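PDB 2PYJ: DNA polymerase from Bacillus phage phi29, which copies the viral genome by protein-primed, strand-displacing DNA synthesis with high processivity and fidelity. Local coordinates for residues Asp249-Tyr254 with Tyr482-Ser487. The protein carries 2 engineered substitutions. Sequence-based numbering, arbitrary orientation.
Sequences DVNSLY and YWAHES. With MN (manganese (II) ion), chain R; MG (magnesium ion), chain S; DGT (2'-deoxyguanosine-5'-triphosphate), chain T.
With CG2 of Val250 turned anti to its carbonyl carbon and the indole of Trp483 swung beside its own backbone N (chi1 -65°), the methyl lands over the ring: CG2 lies 3.4 Å from the centroid of the six-membered ring of Trp483, a CH-pi contact almost on the normal. The two residues form a non-hydrogen-bonded antiparallel pair in the palm sheet of this family B polymerase, where strand 483-489 flanks the strand ending at Val250. A branched aliphatic residue and a broad indole suit this buried face, which helix 427-447 also packs against.

Asp249 and Ala484 make the adjoining hydrogen-bonded pair, their side chains on the other face. The N-H of Asp249 meets Ala484 O in the carbonyl plane, at 2.8 Å, whereas the return bond, from Ala484 N, reaches Asp249 O from above its plane. Beyond the strand, Asn251 N donates to Tyr482 O nearly straight (170°), and Asn251 ND2 bonds to the carbonyls of Asp476 and Lys479.

The paired strand end runs straight into the metal site. The carboxylate of Asp249 bridges the two metals, OD2 to manganese and OD1 to magnesium; Val250 O and Asp458 also bind the manganese, along with oxygens of all three dGTP phosphates. Ala484, with no more than a methyl, leaves room for the amide of Asn251: Ala484 CB lies 3.3 Å from Asn251 OD1.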
# COMPACT_ATOMS: atom_id res chain seq x y z
N ASP G 249 7.50 -15.55 9.15
CA ASP G 249 6.58 -14.69 8.36
C ASP G 249 6.00 -15.52 7.23
O ASP G 249 6.75 -16.12 6.46
CB ASP G 249 7.36 -13.49 7.78
CG ASP G 249 6.45 -12.43 7.12
OD1 ASP G 249 6.33 -11.35 7.73
OD2 ASP G 249 5.87 -12.66 6.00
N VAL G 250 4.67 -15.54 7.11
CA VAL G 250 4.04 -16.31 6.04
C VAL G 250 4.42 -15.76 4.65
O VAL G 250 4.41 -14.51 4.41
CB VAL G 250 2.50 -16.41 6.18
CG1 VAL G 250 1.90 -17.22 5.01
CG2 VAL G 250 2.12 -17.06 7.49
N ASN G 251 4.79 -16.69 3.77
CA ASN G 251 4.99 -16.38 2.35
C ASN G 251 3.63 -16.10 1.70
O ASN G 251 2.80 -16.99 1.59
CB ASN G 251 5.71 -17.52 1.65
CG ASN G 251 7.05 -17.85 2.29
OD1 ASN G 251 7.77 -16.95 2.74
ND2 ASN G 251 7.38 -19.14 2.36
N SER G 252 3.42 -14.84 1.31
CA SER G 252 2.16 -14.39 0.66
C SER G 252 0.90 -14.84 1.41
O SER G 252 0.12 -15.64 0.89
CB SER G 252 2.09 -14.90 -0.79
OG SER G 252 3.07 -14.29 -1.60
N LEU G 253 0.69 -14.30 2.63
CA LEU G 253 -0.41 -14.79 3.48
C LEU G 253 -1.81 -14.63 2.89
O LEU G 253 -2.57 -15.59 2.85
CB LEU G 253 -0.39 -14.18 4.90
CG LEU G 253 -1.52 -14.73 5.81
CD1 LEU G 253 -1.38 -16.25 6.08
CD2 LEU G 253 -1.65 -13.97 7.13
N TYR G 254 -2.17 -13.43 2.45
CA TYR G 254 -3.52 -13.21 1.95
C TYR G 254 -3.79 -14.02 0.67
O TYR G 254 -4.83 -14.64 0.55
CB TYR G 254 -3.83 -11.72 1.75
CG TYR G 254 -4.02 -10.90 3.02
CD1 TYR G 254 -4.76 -9.72 2.99
CD2 TYR G 254 -3.47 -11.29 4.26
CE1 TYR G 254 -4.93 -8.92 4.14
CE2 TYR G 254 -3.64 -10.51 5.41
CZ TYR G 254 -4.37 -9.32 5.33
OH TYR G 254 -4.56 -8.54 6.46
N TYR G 482 3.57 -21.18 3.42
CA TYR G 482 4.53 -21.70 4.41
C TYR G 482 5.06 -20.53 5.23
O TYR G 482 4.91 -19.38 4.83
CB TYR G 482 5.68 -22.43 3.72
CG TYR G 482 5.34 -23.82 3.23
CD1 TYR G 482 4.28 -24.04 2.34
CD2 TYR G 482 6.08 -24.94 3.65
CE1 TYR G 482 3.97 -25.33 1.88
CE2 TYR G 482 5.77 -26.22 3.20
CZ TYR G 482 4.72 -26.41 2.32
OH TYR G 482 4.41 -27.67 1.87
N TRP G 483 5.66 -20.83 6.38
CA TRP G 483 6.28 -19.81 7.24
C TRP G 483 7.75 -19.69 6.91
O TRP G 483 8.49 -20.66 7.04
CB TRP G 483 6.12 -20.16 8.73
CG TRP G 483 4.72 -20.14 9.19
CD1 TRP G 483 3.80 -21.15 9.05
CD2 TRP G 483 4.04 -19.08 9.86
NE1 TRP G 483 2.60 -20.77 9.58
CE2 TRP G 483 2.71 -19.51 10.09
CE3 TRP G 483 4.43 -17.80 10.29
CZ2 TRP G 483 1.77 -18.71 10.74
CZ3 TRP G 483 3.49 -17.00 10.93
CH2 TRP G 483 2.17 -17.46 11.15
N ALA G 484 8.19 -18.51 6.48
CA ALA G 484 9.61 -18.27 6.26
C ALA G 484 10.25 -17.96 7.58
O ALA G 484 9.72 -17.14 8.36
CB ALA G 484 9.82 -17.10 5.28
N HIS G 485 11.38 -18.60 7.86
CA HIS G 485 12.19 -18.22 9.00
C HIS G 485 12.84 -16.92 8.60
O HIS G 485 13.81 -16.91 7.86
CB HIS G 485 13.24 -19.29 9.35
CG HIS G 485 14.07 -18.95 10.56
ND1 HIS G 485 15.21 -19.64 10.88
CD2 HIS G 485 13.93 -17.99 11.50
CE1 HIS G 485 15.74 -19.13 11.98
NE2 HIS G 485 14.98 -18.12 12.37
N GLU G 486 12.26 -15.81 9.06
CA GLU G 486 12.69 -14.49 8.62
C GLU G 486 14.02 -14.10 9.25
O GLU G 486 14.91 -13.59 8.56
CB GLU G 486 11.62 -13.45 8.94
CG GLU G 486 12.03 -12.03 8.60
CD GLU G 486 11.06 -11.01 9.12
OE1 GLU G 486 9.92 -10.97 8.60
OE2 GLU G 486 11.43 -10.24 10.04
N SER G 487 14.15 -14.33 10.56
CA SER G 487 15.38 -13.99 11.27
C SER G 487 15.48 -14.64 12.62
O SER G 487 14.48 -15.13 13.18
CB SER G 487 15.48 -12.48 11.45
OG SER G 487 14.47 -12.02 12.34
MN MN R . 4.47 -12.45 4.65
MG MG S . 4.79 -10.04 7.01
PG DGT T . 6.06 -12.23 1.71
O1G DGT T . 6.84 -11.07 1.15
O2G DGT T . 6.46 -13.53 1.08
O3G DGT T . 5.82 -12.30 3.24
O3B DGT T . 4.58 -11.91 1.11
PB DGT T . 3.31 -11.36 1.94
O1B DGT T . 2.20 -11.17 0.94
O2B DGT T . 3.15 -12.14 3.25
O3A DGT T . 3.75 -9.84 2.34
PA DGT T . 3.89 -9.31 3.85
O1A DGT T . 4.70 -8.01 3.71
O2A DGT T . 4.32 -10.44 4.83
O5' DGT T . 2.41 -8.80 4.15
C5' DGT T . 1.44 -9.63 4.74
C4' DGT T . 0.09 -9.33 4.14
O4' DGT T . -0.31 -7.95 4.36
C3' DGT T . -0.02 -9.57 2.64
O3' DGT T . -0.19 -10.95 2.26
C2' DGT T . -1.25 -8.76 2.33
C1' DGT T . -1.09 -7.54 3.24
N9 DGT T . -0.33 -6.58 2.42
C8 DGT T . 1.00 -6.33 2.42
N7 DGT T . 1.29 -5.40 1.47
C5 DGT T . 0.14 -5.07 0.87
C6 DGT T . -0.27 -4.16 -0.21
O6 DGT T . 0.55 -3.44 -0.82
N1 DGT T . -1.56 -4.12 -0.55
C2 DGT T . -2.50 -4.88 0.05
N2 DGT T . -3.77 -4.76 -0.36
N3 DGT T . -2.19 -5.75 1.07
C4 DGT T . -0.91 -5.86 1.49
O HOH W 1 7.77 -9.87 9.41
O HOH W 2 4.83 -9.31 9.09